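PDB 6GDR: DNA ligase from Alteromonas mediterranea, which probably seals nicks in double-stranded DNA, using ATP through an adenylated intermediate, with a compact scaffold that holds AMP and grips the DNA. Local coordinates for residues Ala216-Leu221 and Val268-Tyr273; Arg39-Gly44 and Thr69-Leu74; Met191-Lys196 and Asp205-Val210. All coordinates share one frame; numbering follows the deposited sequence.

Contact 1. Residues Ala216-Leu221 and Val268-Tyr273; sequences AEAKVL and VTFKFY. With nucleotides of chain C.
Phe-270 and Ala-216 form a hydrogen-bonded antiparallel pair, and Val-268 and Ala-218 form the next one. Phe-270 N gives its hydrogen to Ala-216 O at 2.9 Å. The return bond, Ala-216 N to Phe-270 O, is weak, with an angle of only 127° at the hydrogen. The other pair is well made in both directions: Val-268 N reaches Ala-218 O at 2.9 Å, and Ala-218 N reaches Val-268 O at 3.0 Å. Glu-217 and Thr-269 form the non-hydrogen-bonded pair between them. Their backbones come close, and the CA of Glu-217 lies 3.3 Å from Val-268 O in a CA-H...O contact. On this face the side chains meet loosely, Glu-217 CG lying 3.7 Å from Thr-269 OG1.

The opposite face is apolar. Phe-270 has CG between its backbone N and carbonyl carbon (chi1 69°), and this swings the ring back over the partner strand. Ala-216 CB then lies 3.8 Å from Phe-270 CZ, and Phe-272, two residues further along the strand, brings CE1 to the same methyl. Ala-218 CB touches the CE2 side of the Phe-270 ring.

Lys-271 points away from the partner strand and serves the DNA instead. Its NZ makes a short 2.5 Å bond to OP1 of nucleotide DC3 of chain C, and it also donates to Tyr-273 OH. The strand thus packs on its partner and holds a phosphate.

The pair belongs to the antiparallel sheet of the OB-like domain. Strand 214-225 also pairs with strand 234-240, whose Val-239 meets Ala-218 and Val-268. Strand 267-272 pairs on its other edge with strand 285-289, and Phe-247 packs edge-to-face on Phe-270.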
loop_
_atom_site.group_PDB
_atom_site.type_symbol
_atom_site.label_atom_id
_atom_site.label_comp_id
_atom_site.label_asym_id
_atom_site.label_seq_id
_atom_site.Cartn_x
_atom_site.Cartn_y
_atom_site.Cartn_z
ATOM N N ALA D 216 18.432 5.863 8.540
ATOM C CA ALA D 216 19.520 4.932 8.804
ATOM C C ALA D 216 20.680 5.285 7.888
ATOM O O ALA D 216 20.505 5.968 6.875
ATOM C CB ALA D 216 19.088 3.478 8.593
ATOM N N GLU D 217 21.866 4.813 8.259
ATOM C CA GLU D 217 23.081 5.072 7.503
ATOM C C GLU D 217 23.594 3.785 6.870
ATOM O O GLU D 217 23.339 2.682 7.363
ATOM C CB GLU D 217 24.170 5.677 8.397
ATOM C CG GLU D 217 23.881 7.099 8.849
ATOM C CD GLU D 217 25.060 7.735 9.560
ATOM O OE1 GLU D 217 25.881 6.990 10.135
ATOM O OE2 GLU D 217 25.168 8.980 9.538
ATOM N N ALA D 218 24.321 3.940 5.766
ATOM C CA ALA D 218 24.925 2.812 5.076
ATOM C C ALA D 218 26.132 3.305 4.294
ATOM O O ALA D 218 26.176 4.458 3.855
ATOM C CB ALA D 218 23.928 2.125 4.136
ATOM N N LYS D 219 27.108 2.419 4.122
ATOM C CA LYS D 219 28.332 2.730 3.395
ATOM C C LYS D 219 28.193 2.277 1.948
ATOM O O LYS D 219 27.863 1.116 1.686
ATOM C CB LYS D 219 29.538 2.051 4.047
ATOM C CG LYS D 219 30.857 2.284 3.318
ATOM C CD LYS D 219 32.040 1.694 4.078
ATOM C CE LYS D 219 31.901 0.189 4.266
ATOM N NZ LYS D 219 33.122 -0.420 4.859
ATOM N N VAL D 220 28.447 3.195 1.016
ATOM C CA VAL D 220 28.360 2.873 -0.403
ATOM C C VAL D 220 29.518 1.962 -0.787
ATOM O O VAL D 220 30.683 2.244 -0.477
ATOM C CB VAL D 220 28.346 4.155 -1.252
ATOM C CG1 VAL D 220 29.511 5.070 -0.899
ATOM C CG2 VAL D 220 28.366 3.820 -2.743
ATOM N N LEU D 221 29.199 0.861 -1.473
ATOM C CA LEU D 221 30.193 -0.127 -1.866
ATOM C C LEU D 221 30.520 -0.117 -3.352
ATOM O O LEU D 221 31.600 -0.578 -3.729
ATOM C CB LEU D 221 29.719 -1.539 -1.488
ATOM C CG LEU D 221 29.342 -1.782 -0.026
ATOM C CD1 LEU D 221 28.939 -3.236 0.169
ATOM C CD2 LEU D 221 30.483 -1.416 0.910
ATOM N N VAL D 268 26.008 7.303 3.565
ATOM C CA VAL D 268 24.821 8.041 3.164
ATOM C C VAL D 268 23.684 7.693 4.111
ATOM O O VAL D 268 23.641 6.601 4.688
ATOM C CB VAL D 268 24.415 7.740 1.705
ATOM C CG1 VAL D 268 25.543 8.109 0.753
ATOM C CG2 VAL D 268 24.032 6.272 1.543
ATOM N N THR D 269 22.757 8.631 4.266
ATOM C CA THR D 269 21.557 8.427 5.064
ATOM C C THR D 269 20.356 8.264 4.145
ATOM O O THR D 269 20.188 9.021 3.182
ATOM C CB THR D 269 21.321 9.596 6.024
ATOM O OG1 THR D 269 22.498 9.813 6.812
ATOM C CG2 THR D 269 20.145 9.308 6.950
ATOM N N PHE D 270 19.518 7.277 4.454
ATOM C CA PHE D 270 18.358 6.957 3.639
ATOM C C PHE D 270 17.158 6.723 4.542
ATOM O O PHE D 270 17.299 6.274 5.683
ATOM C CB PHE D 270 18.603 5.710 2.779
ATOM C CG PHE D 270 18.702 4.436 3.574
ATOM C CD1 PHE D 270 17.591 3.628 3.753
ATOM C CD2 PHE D 270 19.902 4.051 4.145
ATOM C CE1 PHE D 270 17.676 2.459 4.484
ATOM C CE2 PHE D 270 19.994 2.881 4.877
ATOM C CZ PHE D 270 18.879 2.085 5.046
ATOM N N LYS D 271 15.976 7.028 4.020
ATOM C CA LYS D 271 14.731 6.704 4.694
ATOM C C LYS D 271 14.158 5.420 4.111
ATOM O O LYS D 271 14.438 5.049 2.970
ATOM C CB LYS D 271 13.716 7.847 4.571
ATOM C CG LYS D 271 12.858 7.830 3.314
ATOM C CD LYS D 271 11.886 8.995 3.314
ATOM C CE LYS D 271 10.803 8.814 2.267
ATOM N NZ LYS D 271 9.753 9.865 2.363
ATOM N N PHE D 272 13.347 4.739 4.917
ATOM C CA PHE D 272 12.771 3.470 4.499
ATOM C C PHE D 272 11.508 3.215 5.307
ATOM O O PHE D 272 11.323 3.763 6.397
ATOM C CB PHE D 272 13.771 2.321 4.670
ATOM C CG PHE D 272 14.153 2.058 6.098
ATOM C CD1 PHE D 272 15.083 2.858 6.740
ATOM C CD2 PHE D 272 13.586 1.007 6.797
ATOM C CE1 PHE D 272 15.437 2.616 8.056
ATOM C CE2 PHE D 272 13.936 0.758 8.111
ATOM C CZ PHE D 272 14.863 1.565 8.741
ATOM N N TYR D 273 10.643 2.371 4.753
ATOM C CA TYR D 273 9.354 2.037 5.356
ATOM C C TYR D 273 9.396 0.571 5.778
ATOM O O TYR D 273 8.827 -0.304 5.125
ATOM C CB TYR D 273 8.211 2.312 4.371
ATOM C CG TYR D 273 8.101 3.756 3.941
ATOM C CD1 TYR D 273 7.130 4.591 4.480
ATOM C CD2 TYR D 273 8.968 4.288 2.996
ATOM C CE1 TYR D 273 7.025 5.911 4.087
ATOM C CE2 TYR D 273 8.872 5.606 2.598
ATOM C CZ TYR D 273 7.899 6.414 3.146
ATOM O OH TYR D 273 7.799 7.727 2.754
ATOM P P DC C 3 9.127 9.381 -1.318
ATOM O OP1 DC C 3 9.647 10.100 -0.133
ATOM O OP2 DC C 3 7.714 9.556 -1.721
ATOM O "O5'" DC C 3 10.035 9.742 -2.585
ATOM C "C5'" DC C 3 11.448 9.594 -2.513
ATOM C "C4'" DC C 3 12.083 9.760 -3.885
ATOM O "O4'" DC C 3 11.463 8.846 -4.819
ATOM C "C3'" DC C 3 11.913 11.136 -4.503
ATOM O "O3'" DC C 3 12.975 12.001 -4.114
ATOM C "C2'" DC C 3 11.915 10.859 -6.006
ATOM C "C1'" DC C 3 11.478 9.396 -6.123
ATOM N N1 DC C 3 10.126 9.221 -6.733
ATOM C C2 DC C 3 9.990 9.249 -8.123
ATOM O O2 DC C 3 10.995 9.422 -8.823
ATOM N N3 DC C 3 8.758 9.087 -8.665
ATOM C C4 DC C 3 7.700 8.904 -7.875
ATOM N N4 DC C 3 6.505 8.747 -8.457
ATOM C C5 DC C 3 7.819 8.871 -6.454
ATOM C C6 DC C 3 9.038 9.032 -5.932
#

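Contact 2. Residues Arg39-Gly44 and Thr69-Leu74; sequences RARWDG and TIDGEL. With AMP (adenosine monophosphate), chain G; nucleotides of chain B.
Arg-41 and Asp-71 meet as two flat groups lying nearly in one plane, guanidinium and carboxylate only 9° apart. The arginine approaches side-on. NE bonds Asp-71 OD1 at 2.9 Å, and Arg-41 NH2 bonds OD2 of the same aspartate at 3.0 Å, on its syn lone pair. A bend at chi3 (-69°) brings the Arg-41 head round to the carboxylate. Arg-39 takes the same two oxygens differently. Its guanidinium is turned 68° from the carboxylate, and its bonds are weak: NH1 to Asp-71 OD1 at 3.3 Å and NH2 to Asp-71 OD2 at 3.2 Å. AMP O3' lies at the edge of the Arg-39 guanidinium, in its plane. On the other side of the sheet, one face of the Trp-42 ring is met by Gly-44 N, and its NE1 is bonded to Pro-66 O.

The backbones pair antiparallel. Ala-40 and Gly-72 bond in both directions, as do Trp-42 and Ile-70, with a short 2.6 Å bond from Trp-42 N to Ile-70 O. Ala-40 CB packs on Leu-74 CD1.

Glu-73 lies beside Arg-39 and faces the nucleotide. AMP O2' donates to Glu-73 OE1 at 3.1 Å. Arg-39 N bonds OP1 of nucleotide DC10 of chain B at 2.8 Å.

Two arginines on one buried carboxylate probably keep Asp-71 ionised and help hold the Arg-39 chain extended along the ribose. The network probably acts as a second shell that steadies the Arg-39 side chain there, while its backbone N holds the DNA phosphate.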
loop_
_atom_site.group_PDB
_atom_site.type_symbol
_atom_site.label_atom_id
_atom_site.label_comp_id
_atom_site.label_asym_id
_atom_site.label_seq_id
_atom_site.Cartn_x
_atom_site.Cartn_y
_atom_site.Cartn_z
ATOM N N ARG D 39 -4.126 -5.033 -4.053
ATOM C CA ARG D 39 -5.360 -4.382 -4.467
ATOM C C ARG D 39 -6.046 -5.209 -5.546
ATOM O O ARG D 39 -5.397 -5.737 -6.454
ATOM C CB ARG D 39 -5.079 -2.976 -4.992
ATOM C CG ARG D 39 -6.334 -2.154 -5.248
ATOM C CD ARG D 39 -6.023 -0.870 -5.997
ATOM N NE ARG D 39 -6.972 0.193 -5.676
ATOM C CZ ARG D 39 -8.198 0.284 -6.182
ATOM N NH1 ARG D 39 -8.644 -0.626 -7.040
ATOM N NH2 ARG D 39 -8.984 1.290 -5.825
ATOM N N ALA D 40 -7.367 -5.316 -5.446
ATOM C CA ALA D 40 -8.137 -6.098 -6.401
ATOM C C ALA D 40 -9.515 -5.480 -6.563
ATOM O O ALA D 40 -10.149 -5.089 -5.577
ATOM C CB ALA D 40 -8.265 -7.559 -5.959
ATOM N N ARG D 41 -9.972 -5.397 -7.808
ATOM C CA ARG D 41 -11.314 -4.931 -8.126
ATOM C C ARG D 41 -12.195 -6.128 -8.456
ATOM O O ARG D 41 -11.820 -6.975 -9.273
ATOM C CB ARG D 41 -11.290 -3.949 -9.298
ATOM C CG ARG D 41 -12.636 -3.783 -9.987
ATOM C CD ARG D 41 -12.682 -2.509 -10.810
ATOM N NE ARG D 41 -12.687 -1.321 -9.964
ATOM C CZ ARG D 41 -12.595 -0.075 -10.419
ATOM N NH1 ARG D 41 -12.486 0.159 -11.720
ATOM N NH2 ARG D 41 -12.610 0.943 -9.569
ATOM N N TRP D 42 -13.359 -6.195 -7.817
ATOM C CA TRP D 42 -14.319 -7.264 -8.055
ATOM C C TRP D 42 -15.290 -6.825 -9.144
ATOM O O TRP D 42 -16.043 -5.865 -8.960
ATOM C CB TRP D 42 -15.066 -7.612 -6.768
ATOM C CG TRP D 42 -16.155 -8.625 -6.954
ATOM C CD1 TRP D 42 -17.470 -8.485 -6.614
ATOM C CD2 TRP D 42 -16.026 -9.930 -7.529
ATOM N NE1 TRP D 42 -18.165 -9.626 -6.937
ATOM C CE2 TRP D 42 -17.302 -10.527 -7.501
ATOM C CE3 TRP D 42 -14.955 -10.654 -8.063
ATOM C CZ2 TRP D 42 -17.536 -11.811 -7.987
ATOM C CZ3 TRP D 42 -15.190 -11.929 -8.544
ATOM C CH2 TRP D 42 -16.470 -12.493 -8.504
ATOM N N ASP D 43 -15.258 -7.521 -10.278
ATOM C CA ASP D 43 -16.091 -7.190 -11.427
ATOM C C ASP D 43 -17.517 -7.710 -11.301
ATOM O O ASP D 43 -18.330 -7.460 -12.197
ATOM C CB ASP D 43 -15.449 -7.757 -12.700
ATOM C CG ASP D 43 -16.088 -7.228 -13.967
ATOM O OD1 ASP D 43 -16.847 -6.241 -13.888
ATOM O OD2 ASP D 43 -15.830 -7.804 -15.045
ATOM N N GLY D 44 -17.845 -8.419 -10.222
ATOM C CA GLY D 44 -19.115 -9.110 -10.135
ATOM C C GLY D 44 -18.981 -10.509 -10.698
ATOM O O GLY D 44 -19.702 -11.427 -10.292
ATOM N N THR D 69 -19.582 -3.850 -8.528
ATOM C CA THR D 69 -18.170 -3.511 -8.637
ATOM C C THR D 69 -17.657 -3.035 -7.284
ATOM O O THR D 69 -18.219 -2.108 -6.692
ATOM C CB THR D 69 -17.948 -2.433 -9.700
ATOM O OG1 THR D 69 -18.503 -2.872 -10.946
ATOM C CG2 THR D 69 -16.460 -2.159 -9.889
ATOM N N ILE D 70 -16.594 -3.673 -6.797
ATOM C CA ILE D 70 -16.058 -3.406 -5.467
ATOM C C ILE D 70 -14.537 -3.415 -5.536
ATOM O O ILE D 70 -13.939 -4.276 -6.193
ATOM C CB ILE D 70 -16.559 -4.440 -4.435
ATOM C CG1 ILE D 70 -18.092 -4.446 -4.377
ATOM C CG2 ILE D 70 -15.976 -4.143 -3.055
ATOM C CD1 ILE D 70 -18.681 -5.574 -3.549
ATOM N N ASP D 71 -13.913 -2.458 -4.855
ATOM C CA ASP D 71 -12.465 -2.410 -4.701
ATOM C C ASP D 71 -12.096 -2.927 -3.318
ATOM O O ASP D 71 -12.722 -2.548 -2.322
ATOM C CB ASP D 71 -11.937 -0.985 -4.890
ATOM C CG ASP D 71 -11.928 -0.553 -6.342
ATOM O OD1 ASP D 71 -11.790 -1.428 -7.223
ATOM O OD2 ASP D 71 -12.054 0.662 -6.603
ATOM N N GLY D 72 -11.080 -3.788 -3.259
ATOM C CA GLY D 72 -10.691 -4.394 -2.002
ATOM C C GLY D 72 -9.220 -4.744 -1.982
ATOM O O GLY D 72 -8.506 -4.611 -2.980
ATOM N N GLU D 73 -8.774 -5.196 -0.813
ATOM C CA GLU D 73 -7.382 -5.561 -0.575
ATOM C C GLU D 73 -7.327 -7.035 -0.198
ATOM O O GLU D 73 -7.766 -7.417 0.892
ATOM C CB GLU D 73 -6.778 -4.698 0.530
ATOM C CG GLU D 73 -5.261 -4.746 0.590
ATOM C CD GLU D 73 -4.614 -3.922 -0.503
ATOM O OE1 GLU D 73 -5.325 -3.125 -1.149
ATOM O OE2 GLU D 73 -3.394 -4.070 -0.715
ATOM N N LEU D 74 -6.794 -7.863 -1.094
ATOM C CA LEU D 74 -6.565 -9.265 -0.772
ATOM C C LEU D 74 -5.468 -9.357 0.280
ATOM O O LEU D 74 -4.333 -8.933 0.043
ATOM C CB LEU D 74 -6.190 -10.047 -2.028
ATOM C CG LEU D 74 -7.270 -10.096 -3.110
ATOM C CD1 LEU D 74 -6.743 -10.776 -4.360
ATOM C CD2 LEU D 74 -8.516 -10.807 -2.602
HETATM P P AMP G . -0.119 3.066 -2.146
HETATM O O1P AMP G . -0.134 1.956 -1.121
HETATM O O2P AMP G . 0.770 4.264 -1.910
HETATM O "O5'" AMP G . -1.630 3.587 -2.333
HETATM C "C5'" AMP G . -2.637 3.149 -1.425
HETATM C "C4'" AMP G . -3.053 1.718 -1.756
HETATM O "O4'" AMP G . -3.249 0.975 -0.549
HETATM C "C3'" AMP G . -4.335 1.610 -2.566
HETATM O "O3'" AMP G . -4.036 1.145 -3.886
HETATM C "C2'" AMP G . -5.210 0.623 -1.818
HETATM O "O2'" AMP G . -5.647 -0.437 -2.671
HETATM C "C1'" AMP G . -4.339 0.062 -0.700
HETATM N N9 AMP G . -5.002 -0.127 0.620
HETATM C C8 AMP G . -4.625 -1.088 1.486
HETATM N N7 AMP G . -5.377 -1.055 2.614
HETATM C C5 AMP G . -6.262 -0.055 2.478
HETATM C C6 AMP G . -7.345 0.517 3.307
HETATM N N6 AMP G . -7.620 0.002 4.525
HETATM N N1 AMP G . -8.041 1.560 2.811
HETATM C C2 AMP G . -7.771 2.079 1.599
HETATM N N3 AMP G . -6.797 1.605 0.797
HETATM C C4 AMP G . -6.020 0.556 1.164
ATOM P P DC B 10 -0.582 -3.591 -5.659
ATOM O OP1 DC B 10 -1.862 -3.709 -4.928
ATOM O OP2 DC B 10 -0.504 -2.737 -6.866
ATOM O "O5'" DC B 10 0.552 -3.126 -4.631
ATOM C "C5'" DC B 10 0.720 -3.842 -3.418
ATOM C "C4'" DC B 10 2.065 -3.548 -2.779
ATOM O "O4'" DC B 10 3.136 -3.939 -3.672
ATOM C "C3'" DC B 10 2.340 -2.087 -2.485
ATOM O "O3'" DC B 10 1.713 -1.678 -1.275
ATOM C "C2'" DC B 10 3.862 -2.072 -2.393
ATOM C "C1'" DC B 10 4.285 -3.145 -3.404
ATOM N N1 DC B 10 4.793 -2.579 -4.686
ATOM C C2 DC B 10 6.160 -2.320 -4.835
ATOM O O2 DC B 10 6.929 -2.578 -3.902
ATOM N N3 DC B 10 6.604 -1.797 -6.003
ATOM C C4 DC B 10 5.744 -1.531 -6.986
ATOM N N4 DC B 10 6.231 -1.015 -8.118
ATOM C C5 DC B 10 4.347 -1.784 -6.851
ATOM C C6 DC B 10 3.920 -2.301 -5.695
#

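Contact 3. Residues Met191-Lys196 and Asp205-Val210; sequences MLHHKK and DKLIKV. Unlike the reference sequence in segment 205-210: Ile-208 (reference Leu). With AMP (adenosine monophosphate), chain G.
Met-191 and Lys-209 sit side by side on one wall of the AMP pocket, on two antiparallel strands. The sequences here are consistent with motifs IV and V of the nucleotidyltransferase superfamily. Met-191 lies over one face of the adenine, with CG 3.5 Å from AMP N1 and CE 3.5 Å from AMP N3. Its chain folds at chi2 and chi3 (-66° and -69°), which turns the SD-CE end back over the ring. Lys-209 reaches past the base to the phosphate. Its NZ bonds AMP O2P at 2.6 Å, and a long, weak ion pair links the same nitrogen to a DNA phosphate. Met-191 SD also rests near Lys-209 CA, so the two pocket residues touch each other.

The backbone fixes this pairing. Leu-192 N bonds Ile-208 O at 2.9 Å, and Ile-208 N bonds Leu-192 O at 2.7 Å. His-194 N adds a nearly straight bond to Lys-206 O at 2.8 Å. Beyond Met-191, the pocket side carries Leu-207, whose CD1 touches Met-191 CE at 4.0 Å. The same methyl lies over a face of the His-193 ring, though this CH-pi contact is doubtful because that histidine has two modelled conformers.

The other side of the pair is hydrocarbon. Leu-192 CB meets Ile-208 CB, and Leu-192 CD1 meets Val-210 CG2 at 4.0 Å. Ile-208 differs from the reference sequence, which has leucine there.

Strand 189-194 is flanked by strand 29-34, and strand 207-210 by the short strand 15-16. Helix 172-184 packs against the apolar side, with Leu-175 on Leu-192 and Leu-179 on Val-210. His-194 is bonded to Glu-28 at the far end.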
loop_
_atom_site.group_PDB
_atom_site.type_symbol
_atom_site.label_atom_id
_atom_site.label_comp_id
_atom_site.label_asym_id
_atom_site.label_seq_id
_atom_site.Cartn_x
_atom_site.Cartn_y
_atom_site.Cartn_z
ATOM N N MET D 191 -5.278 4.833 6.798
ATOM C CA MET D 191 -5.943 5.445 5.659
ATOM C C MET D 191 -7.073 6.325 6.167
ATOM O O MET D 191 -7.785 5.957 7.106
ATOM C CB MET D 191 -6.493 4.387 4.695
ATOM C CG MET D 191 -5.424 3.496 4.084
ATOM S SD MET D 191 -4.306 4.375 2.978
ATOM C CE MET D 191 -5.397 4.759 1.611
ATOM N N LEU D 192 -7.222 7.495 5.552
ATOM C CA LEU D 192 -8.250 8.458 5.922
ATOM C C LEU D 192 -9.120 8.719 4.702
ATOM O O LEU D 192 -8.625 9.193 3.675
ATOM C CB LEU D 192 -7.627 9.763 6.423
ATOM C CG LEU D 192 -6.528 9.617 7.477
ATOM C CD1 LEU D 192 -5.919 10.971 7.797
ATOM C CD2 LEU D 192 -7.080 8.971 8.733
ATOM N N HIS D 193 -10.409 8.407 4.816
ATOM C CA HIS D 193 -11.363 8.600 3.731
ATOM C C HIS D 193 -12.458 9.538 4.213
ATOM O O HIS D 193 -13.158 9.233 5.185
ATOM C CB HIS D 193 -11.951 7.264 3.272
ATOM C CG HIS D 193 -12.431 7.274 1.854
ATOM N ND1 HIS D 193 -12.527 6.128 1.094
ATOM C CD2 HIS D 193 -12.839 8.289 1.056
ATOM C CE1 HIS D 193 -12.973 6.436 -0.110
ATOM N NE2 HIS D 193 -13.171 7.742 -0.159
ATOM N N HIS D 194 -12.603 10.673 3.535
ATOM C CA HIS D 194 -13.584 11.669 3.942
ATOM C C HIS D 194 -14.994 11.101 3.840
ATOM O O HIS D 194 -15.355 10.469 2.841
ATOM C CB HIS D 194 -13.445 12.918 3.074
ATOM C CG HIS D 194 -13.895 14.175 3.749
ATOM N ND1 HIS D 194 -15.097 14.785 3.463
ATOM C CD2 HIS D 194 -13.301 14.939 4.697
ATOM C CE1 HIS D 194 -15.224 15.871 4.205
ATOM N NE2 HIS D 194 -14.148 15.986 4.962
ATOM N N LYS D 195 -15.797 11.340 4.879
ATOM C CA LYS D 195 -17.126 10.739 4.951
ATOM C C LYS D 195 -18.049 11.303 3.878
ATOM O O LYS D 195 -18.700 10.550 3.145
ATOM C CB LYS D 195 -17.724 10.967 6.341
ATOM C CG LYS D 195 -16.822 10.547 7.492
ATOM C CD LYS D 195 -17.488 10.793 8.837
ATOM C CE LYS D 195 -16.567 10.426 9.988
ATOM N NZ LYS D 195 -17.142 10.799 11.309
ATOM N N LYS D 196 -18.118 12.632 3.771
ATOM C CA LYS D 196 -19.065 13.307 2.891
ATOM C C LYS D 196 -18.485 13.602 1.511
ATOM O O LYS D 196 -18.910 14.564 0.859
ATOM C CB LYS D 196 -19.546 14.604 3.545
ATOM C CG LYS D 196 -18.419 15.573 3.883
ATOM C CD LYS D 196 -18.934 16.892 4.431
ATOM C CE LYS D 196 -18.259 18.072 3.745
ATOM N N ASP D 205 -7.467 15.546 -0.895
ATOM C CA ASP D 205 -7.626 15.387 0.545
ATOM C C ASP D 205 -8.791 14.481 0.916
ATOM O O ASP D 205 -8.985 14.215 2.106
ATOM C CB ASP D 205 -7.807 16.755 1.208
ATOM C CG ASP D 205 -6.511 17.538 1.293
ATOM O OD1 ASP D 205 -5.456 16.919 1.543
ATOM O OD2 ASP D 205 -6.548 18.772 1.108
ATOM N N LYS D 206 -9.564 14.000 -0.060
ATOM C CA LYS D 206 -10.679 13.110 0.239
ATOM C C LYS D 206 -10.209 11.722 0.659
ATOM O O LYS D 206 -10.953 11.015 1.348
ATOM C CB LYS D 206 -11.600 12.996 -0.977
ATOM C CG LYS D 206 -11.976 14.333 -1.606
ATOM C CD LYS D 206 -12.923 14.152 -2.785
ATOM C CE LYS D 206 -12.912 15.361 -3.706
ATOM N NZ LYS D 206 -11.679 15.413 -4.539
ATOM N N LEU D 207 -9.001 11.320 0.263
ATOM C CA LEU D 207 -8.463 10.003 0.589
ATOM C C LEU D 207 -6.972 10.160 0.856
ATOM O O LEU D 207 -6.186 10.316 -0.084
ATOM C CB LEU D 207 -8.714 9.005 -0.541
ATOM C CG LEU D 207 -8.128 7.602 -0.368
ATOM C CD1 LEU D 207 -8.688 6.924 0.873
ATOM C CD2 LEU D 207 -8.401 6.761 -1.605
ATOM N N ILE D 208 -6.582 10.106 2.128
ATOM C CA ILE D 208 -5.220 10.420 2.542
ATOM C C ILE D 208 -4.540 9.159 3.057
ATOM O O ILE D 208 -5.179 8.244 3.587
ATOM C CB ILE D 208 -5.210 11.544 3.600
ATOM C CG1 ILE D 208 -5.618 12.869 2.949
ATOM C CG2 ILE D 208 -3.835 11.695 4.246
ATOM C CD1 ILE D 208 -6.425 13.771 3.847
ATOM N N LYS D 209 -3.219 9.127 2.894
ATOM C CA LYS D 209 -2.387 7.971 3.191
ATOM C C LYS D 209 -1.385 8.360 4.267
ATOM O O LYS D 209 -0.730 9.402 4.162
ATOM C CB LYS D 209 -1.679 7.511 1.914
ATOM C CG LYS D 209 -0.620 6.439 2.062
ATOM C CD LYS D 209 0.386 6.537 0.917
ATOM C CE LYS D 209 -0.290 6.579 -0.461
ATOM N NZ LYS D 209 0.688 6.806 -1.559
ATOM N N VAL D 210 -1.265 7.527 5.299
ATOM C CA VAL D 210 -0.433 7.830 6.458
ATOM C C VAL D 210 0.476 6.639 6.725
ATOM O O VAL D 210 -0.009 5.535 6.999
ATOM C CB VAL D 210 -1.277 8.155 7.702
ATOM C CG1 VAL D 210 -0.415 8.824 8.756
ATOM C CG2 VAL D 210 -2.463 9.039 7.334
HETATM P P AMP G . -0.119 3.066 -2.146
HETATM O O1P AMP G . -0.134 1.956 -1.121
HETATM O O2P AMP G . 0.770 4.264 -1.910
HETATM O "O5'" AMP G . -1.630 3.587 -2.333
HETATM C "C5'" AMP G . -2.637 3.149 -1.425
HETATM C "C4'" AMP G . -3.053 1.718 -1.756
HETATM O "O4'" AMP G . -3.249 0.975 -0.549
HETATM C "C3'" AMP G . -4.335 1.610 -2.566
HETATM O "O3'" AMP G . -4.036 1.145 -3.886
HETATM C "C2'" AMP G . -5.210 0.623 -1.818
HETATM O "O2'" AMP G . -5.647 -0.437 -2.671
HETATM C "C1'" AMP G . -4.339 0.062 -0.700
HETATM N N9 AMP G . -5.002 -0.127 0.620
HETATM C C8 AMP G . -4.625 -1.088 1.486
HETATM N N7 AMP G . -5.377 -1.055 2.614
HETATM C C5 AMP G . -6.262 -0.055 2.478
HETATM C C6 AMP G . -7.345 0.517 3.307
HETATM N N6 AMP G . -7.620 0.002 4.525
HETATM N N1 AMP G . -8.041 1.560 2.811
HETATM C C2 AMP G . -7.771 2.079 1.599
HETATM N N3 AMP G . -6.797 1.605 0.797
HETATM C C4 AMP G . -6.020 0.556 1.164
#

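How the contacts relate
All three contacts pair antiparallel strands, but in three different sheets. Contacts 2 and 3 are buried, lie in the ATP-dependent ligase domain and both touch AMP. Their centres are 19 Å apart. Contact 2 serves the ribose with charged groups, whereas contact 3 offers a thioether to the base and an amine to the phosphate. Contact 1 is only partly buried and lies in the OB-like domain, on the opposite side of the chain's centre from contact 2. It has no part in the AMP site. Strand 214-225 follows strand 207-210 directly, linking contact 3 to contact 1. Contacts 1 and 2 each bond a DNA phosphate, through a lysine side chain and a backbone nitrogen respectively.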